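Local structure of exopolyphosphatase (Aquifex aeolicus, 1T6C) at residues A[131-136]-A[233-238]; A[221-226]-A[241-246]. The protein probably hydrolyses phosphoanhydride bonds, as a calcium-binding member of the Ppx/GppA phosphatase family with an actin-like fold. All blocks are in the same frame, centred on the assembly; numbering follows the deposited sequence.

Contact 1: A[131-136]-A[233-238]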
loop_
_atom_site.group_PDB
_atom_site.type_symbol
_atom_site.label_atom_id
_atom_site.label_comp_id
_atom_site.label_asym_id
_atom_site.label_seq_id
_atom_site.Cartn_x
_atom_site.Cartn_y
_atom_site.Cartn_z
ATOM N N ALA A 131 12.299 3.694 -5.729
ATOM C CA ALA A 131 13.479 4.295 -6.320
ATOM C C ALA A 131 14.655 4.258 -5.365
ATOM O O ALA A 131 15.767 3.910 -5.754
ATOM C CB ALA A 131 13.200 5.710 -6.822
ATOM N N TYR A 132 14.413 4.575 -4.106
ATOM C CA TYR A 132 15.438 4.540 -3.089
ATOM C C TYR A 132 15.813 3.116 -2.681
ATOM O O TYR A 132 16.988 2.750 -2.641
ATOM C CB TYR A 132 14.985 5.329 -1.857
ATOM C CG TYR A 132 15.949 5.152 -0.738
ATOM C CD1 TYR A 132 17.144 5.850 -0.731
ATOM C CD2 TYR A 132 15.718 4.238 0.290
ATOM C CE1 TYR A 132 18.053 5.665 0.270
ATOM C CE2 TYR A 132 16.653 4.036 1.302
ATOM C CZ TYR A 132 17.825 4.752 1.258
ATOM O OH TYR A 132 18.785 4.605 2.213
ATOM N N SER A 133 14.813 2.300 -2.360
ATOM C CA SER A 133 15.062 1.012 -1.715
ATOM C C SER A 133 15.389 -0.148 -2.619
ATOM O O SER A 133 15.879 -1.184 -2.121
ATOM C CB SER A 133 13.873 0.625 -0.836
ATOM O OG SER A 133 12.759 0.269 -1.605
ATOM N N LEU A 134 15.146 0.003 -3.923
ATOM C CA LEU A 134 15.433 -1.050 -4.904
ATOM C C LEU A 134 16.249 -0.581 -6.099
ATOM O O LEU A 134 16.893 -1.410 -6.751
ATOM C CB LEU A 134 14.141 -1.692 -5.422
ATOM C CG LEU A 134 13.423 -2.626 -4.427
ATOM C CD1 LEU A 134 12.071 -3.029 -5.023
ATOM C CD2 LEU A 134 14.265 -3.855 -4.095
ATOM N N LYS A 135 16.179 0.701 -6.401
ATOM C CA LYS A 135 16.888 1.294 -7.561
ATOM C C LYS A 135 16.672 0.470 -8.836
ATOM O O LYS A 135 17.629 0.063 -9.489
ATOM C CB LYS A 135 18.390 1.494 -7.223
ATOM C CG LYS A 135 18.596 2.425 -6.015
ATOM C CD LYS A 135 20.049 2.601 -5.518
ATOM C CE LYS A 135 20.101 2.733 -3.956
ATOM N NZ LYS A 135 19.370 3.917 -3.319
ATOM N N PRO A 136 15.427 0.201 -9.206
ATOM C CA PRO A 136 15.156 -0.630 -10.382
ATOM C C PRO A 136 15.668 0.071 -11.650
ATOM O O PRO A 136 15.634 1.294 -11.749
ATOM C CB PRO A 136 13.633 -0.729 -10.396
ATOM C CG PRO A 136 13.200 0.479 -9.691
ATOM C CD PRO A 136 14.176 0.676 -8.584
ATOM N N LYS A 233 14.216 -10.594 4.200
ATOM C CA LYS A 233 14.179 -11.818 3.406
ATOM C C LYS A 233 13.226 -11.713 2.225
ATOM O O LYS A 233 13.217 -12.595 1.364
ATOM C CB LYS A 233 13.780 -13.014 4.283
ATOM C CG LYS A 233 14.764 -13.310 5.432
ATOM C CD LYS A 233 14.331 -14.567 6.153
ATOM C CE LYS A 233 15.227 -14.958 7.297
ATOM N NZ LYS A 233 14.849 -14.268 8.555
ATOM N N VAL A 234 12.358 -10.704 2.222
ATOM C CA VAL A 234 11.329 -10.566 1.214
ATOM C C VAL A 234 11.616 -9.420 0.257
ATOM O O VAL A 234 11.398 -9.537 -0.941
ATOM C CB VAL A 234 9.938 -10.381 1.889
ATOM C CG1 VAL A 234 8.864 -9.897 0.925
ATOM C CG2 VAL A 234 9.509 -11.705 2.533
ATOM N N HIS A 235 12.098 -8.308 0.777
ATOM C CA HIS A 235 12.377 -7.148 -0.064
ATOM C C HIS A 235 13.428 -7.476 -1.117
ATOM O O HIS A 235 14.500 -7.950 -0.792
ATOM C CB HIS A 235 12.888 -6.032 0.812
ATOM C CG HIS A 235 12.989 -4.720 0.103
ATOM N ND1 HIS A 235 14.185 -4.179 -0.313
ATOM C CD2 HIS A 235 12.028 -3.851 -0.264
ATOM C CE1 HIS A 235 13.943 -3.026 -0.912
ATOM N NE2 HIS A 235 12.648 -2.798 -0.887
ATOM N N GLY A 236 13.105 -7.210 -2.374
ATOM C CA GLY A 236 13.994 -7.483 -3.477
ATOM C C GLY A 236 13.870 -8.879 -4.069
ATOM O O GLY A 236 14.500 -9.155 -5.068
ATOM N N LYS A 237 13.036 -9.745 -3.501
ATOM C CA LYS A 237 12.801 -11.060 -4.085
ATOM C C LYS A 237 12.082 -10.918 -5.431
ATOM O O LYS A 237 11.250 -10.027 -5.625
ATOM C CB LYS A 237 11.957 -11.929 -3.149
ATOM C CG LYS A 237 12.678 -12.464 -1.937
ATOM C CD LYS A 237 13.864 -13.368 -2.338
ATOM C CE LYS A 237 14.303 -14.284 -1.205
ATOM N NZ LYS A 237 15.231 -13.545 -0.311
ATOM N N VAL A 238 12.397 -11.809 -6.354
ATOM C CA VAL A 238 11.683 -11.916 -7.629
ATOM C C VAL A 238 10.554 -12.929 -7.547
ATOM O O VAL A 238 10.700 -14.000 -6.926
ATOM C CB VAL A 238 12.647 -12.324 -8.736
ATOM C CG1 VAL A 238 11.908 -12.591 -10.028
ATOM C CG2 VAL A 238 13.694 -11.257 -8.882
#
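L134 lays the CD2 end of its side chain against the imidazole of H235, CD2 coming within 3.3 Å of CE1 on an oblique line while the two side chains run past each other in opposite senses. The place is the edge of the second domain of an actin-like fold, where helix 119-133 ends and a type II beta turn, V234 to K237, leads from helix 231-234 into strand 238-240. L134 is the first residue beyond the helical backbone, and H235 reaches across to that helix end with CG anti to its own N (chi1 -170°), which carries the ring away from the turn. There H235 NE2 donates to S133 OG at 3.2 Å, the hydroxyl lying 15° out of the ring plane; OG is also hydrogen-bonded to A129 O, one turn back in the helix. S133 O sits at the ring edge, 2.9 Å from H235 CE1. A leucine in place of H235 would probably leave S133 OG without the donor that reaches it from the turn and cost the loop its polar tie to the helix end. S296 of strand 292-296 touches S133, L134 and H235. G236, with positive phi (88°), would jam any CB against the preceding carbonyl O; its CA lies 3.7 Å from L134 CD2.

Contact 2: A[221-226]-A[241-246]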
loop_
_atom_site.group_PDB
_atom_site.type_symbol
_atom_site.label_atom_id
_atom_site.label_comp_id
_atom_site.label_asym_id
_atom_site.label_seq_id
_atom_site.Cartn_x
_atom_site.Cartn_y
_atom_site.Cartn_z
ATOM N N ALA A 221 6.700 -14.152 0.791
ATOM C CA ALA A 221 6.977 -14.935 1.993
ATOM C C ALA A 221 6.568 -16.390 1.802
ATOM O O ALA A 221 7.260 -17.292 2.229
ATOM C CB ALA A 221 6.253 -14.335 3.203
ATOM N N LEU A 222 5.422 -16.632 1.183
ATOM C CA LEU A 222 4.989 -18.007 0.904
ATOM C C LEU A 222 5.952 -18.722 -0.056
ATOM O O LEU A 222 6.422 -19.854 0.238
ATOM C CB LEU A 222 3.551 -18.000 0.352
ATOM C CG LEU A 222 2.444 -17.559 1.304
ATOM C CD1 LEU A 222 1.134 -17.417 0.561
ATOM C CD2 LEU A 222 2.285 -18.552 2.446
ATOM N N GLU A 223 6.287 -18.068 -1.162
ATOM C CA GLU A 223 7.156 -18.682 -2.189
ATOM C C GLU A 223 8.528 -19.062 -1.640
ATOM O O GLU A 223 9.033 -20.151 -1.917
ATOM C CB GLU A 223 7.295 -17.766 -3.392
ATOM C CG GLU A 223 8.222 -18.301 -4.464
ATOM C CD GLU A 223 7.770 -19.606 -5.072
ATOM O OE1 GLU A 223 6.561 -19.943 -5.018
ATOM O OE2 GLU A 223 8.632 -20.319 -5.605
ATOM N N TYR A 224 9.081 -18.190 -0.805
ATOM C CA TYR A 224 10.426 -18.316 -0.306
ATOM C C TYR A 224 10.513 -18.863 1.113
ATOM O O TYR A 224 11.593 -18.867 1.695
ATOM C CB TYR A 224 11.164 -16.993 -0.482
ATOM C CG TYR A 224 11.385 -16.719 -1.954
ATOM C CD1 TYR A 224 12.274 -17.504 -2.691
ATOM C CD2 TYR A 224 10.628 -15.761 -2.646
ATOM C CE1 TYR A 224 12.460 -17.279 -4.063
ATOM C CE2 TYR A 224 10.818 -15.542 -4.013
ATOM C CZ TYR A 224 11.739 -16.296 -4.710
ATOM O OH TYR A 224 11.913 -16.130 -6.066
ATOM N N ASN A 225 9.399 -19.371 1.646
ATOM C CA ASN A 225 9.403 -20.037 2.957
ATOM C C ASN A 225 9.918 -19.158 4.064
ATOM O O ASN A 225 10.712 -19.587 4.905
ATOM C CB ASN A 225 10.225 -21.333 2.905
ATOM C CG ASN A 225 9.734 -22.280 1.864
ATOM O OD1 ASN A 225 8.577 -22.651 1.879
ATOM N ND2 ASN A 225 10.620 -22.687 0.949
ATOM N N VAL A 226 9.456 -17.907 4.044
ATOM C CA VAL A 226 9.825 -16.905 5.044
ATOM C C VAL A 226 8.756 -16.903 6.132
ATOM O O VAL A 226 7.581 -16.507 5.936
ATOM C CB VAL A 226 9.934 -15.494 4.452
ATOM C CG1 VAL A 226 10.399 -14.510 5.525
ATOM C CG2 VAL A 226 10.935 -15.498 3.281
ATOM N N TYR A 241 5.899 -15.023 -13.329
ATOM C CA TYR A 241 4.529 -15.323 -13.725
ATOM C C TYR A 241 4.192 -16.751 -13.262
ATOM O O TYR A 241 3.142 -16.992 -12.674
ATOM C CB TYR A 241 4.358 -15.176 -15.247
ATOM C CG TYR A 241 2.951 -15.513 -15.668
ATOM C CD1 TYR A 241 1.977 -14.539 -15.724
ATOM C CD2 TYR A 241 2.584 -16.839 -15.963
ATOM C CE1 TYR A 241 0.641 -14.871 -16.089
ATOM C CE2 TYR A 241 1.287 -17.162 -16.327
ATOM C CZ TYR A 241 0.321 -16.178 -16.378
ATOM O OH TYR A 241 -0.959 -16.536 -16.721
ATOM N N GLY A 242 5.063 -17.720 -13.589
ATOM C CA GLY A 242 4.828 -19.102 -13.190
ATOM C C GLY A 242 4.619 -19.322 -11.700
ATOM O O GLY A 242 3.764 -20.105 -11.304
ATOM N N GLN A 243 5.413 -18.638 -10.880
ATOM C CA GLN A 243 5.299 -18.751 -9.422
ATOM C C GLN A 243 3.956 -18.166 -8.945
ATOM O O GLN A 243 3.249 -18.778 -8.118
ATOM C CB GLN A 243 6.440 -18.032 -8.731
ATOM C CG GLN A 243 7.771 -18.816 -8.736
ATOM C CD GLN A 243 8.981 -17.962 -8.292
ATOM O OE1 GLN A 243 9.102 -16.822 -8.657
ATOM N NE2 GLN A 243 9.860 -18.531 -7.466
ATOM N N ILE A 244 3.594 -17.016 -9.508
ATOM C CA ILE A 244 2.353 -16.348 -9.118
ATOM C C ILE A 244 1.174 -17.184 -9.590
ATOM O O ILE A 244 0.202 -17.344 -8.875
ATOM C CB ILE A 244 2.317 -14.906 -9.647
ATOM C CG1 ILE A 244 3.458 -14.083 -9.029
ATOM C CG2 ILE A 244 0.970 -14.238 -9.320
ATOM C CD1 ILE A 244 3.568 -12.698 -9.577
ATOM N N LYS A 245 1.240 -17.738 -10.797
ATOM C CA LYS A 245 0.157 -18.595 -11.307
ATOM C C LYS A 245 -0.076 -19.799 -10.392
ATOM O O LYS A 245 -1.219 -20.145 -10.059
ATOM C CB LYS A 245 0.445 -19.082 -12.740
ATOM C CG LYS A 245 -0.725 -19.849 -13.341
ATOM C CD LYS A 245 -0.428 -20.504 -14.664
ATOM C CE LYS A 245 -1.610 -21.353 -15.141
ATOM N NZ LYS A 245 -1.818 -22.581 -14.319
ATOM N N LYS A 246 0.991 -20.435 -9.957
ATOM C CA LYS A 246 0.851 -21.604 -9.097
ATOM C C LYS A 246 0.204 -21.249 -7.759
ATOM O O LYS A 246 -0.641 -22.005 -7.265
ATOM C CB LYS A 246 2.181 -22.323 -8.947
ATOM C CG LYS A 246 2.471 -23.144 -10.180
ATOM C CD LYS A 246 3.922 -23.598 -10.216
ATOM C CE LYS A 246 4.058 -25.113 -10.230
ATOM N NZ LYS A 246 5.504 -25.481 -10.100
HETATM O O HOH W 1 5.061 -21.108 -7.011
HETATM O O HOH W 2 12.049 -16.552 -9.247
#
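Q243 NE2 is shared by two acceptors from the far segment: it donates to E223 OE2 at 2.9 Å and, weakly, to Y224 OH at 3.5 Å. The helix carrying E223, 214-223, closes with a Schellman motif in which N225 has positive phi and V226 N returns to A221 O; Q243 stands in the first turn of helix 241-251, so the contact ties a helix C-terminus to the start of another in the second domain of the actin-like fold. The shorter bond is bent, 131° at the hydrogen, since OE2 lies well out of the amide plane; on the acceptor side NE2 comes from above the carboxylate plane. Carboxylate and amide planes are turned 63° apart. E223 CG, anti to the backbone N, lies 3.8 Å above one face of the Y224 ring, near its rim; a bend at chi2 (62°) then turns the carboxylate toward the glutamine. The longer bond to Y224 OH is straighter, and ring and amide stand perpendicular. The carboxylate's other oxygen, OE1, takes a hydrogen bond from W247 NE1, and Y224 OH is hydrogen-bonded to V238 O. On the glutamine, OE1 accepts from T240 N, which helps fix which way the amide is turned and leaves NE2 facing the acid. Two waters complete the join. One donates to E223 OE1 and the backbone O of Q243; the other donates to Y224 OH and, at 3.0 Å, to Q243 OE1.

In the fold
Contacts 1 and 2 have centres about 16 Å apart and are joined through the same connection, since the 233-238 turn runs on into strand 238-240 and then helix 241-251. Y224 OH and V238 O, 2.6 Å apart in a probable hydrogen bond, link the end of helix 214-223 to the last residue of segment 233-238, where strand 238-240 begins. Nearby, K237 CE packs 3.9 Å from Y224 CG. Along the chain the segments alternate: 131-136, 221-226, 233-238, 241-246. The side chains of H235 and E223 each come about 4 Å (nearest atoms) from a bound 2-methyl-2,4-pentanediol, probably from the crystallisation liquor. Both contacts lie near the surface, away from the calcium site of D144, G146, S149 and E151.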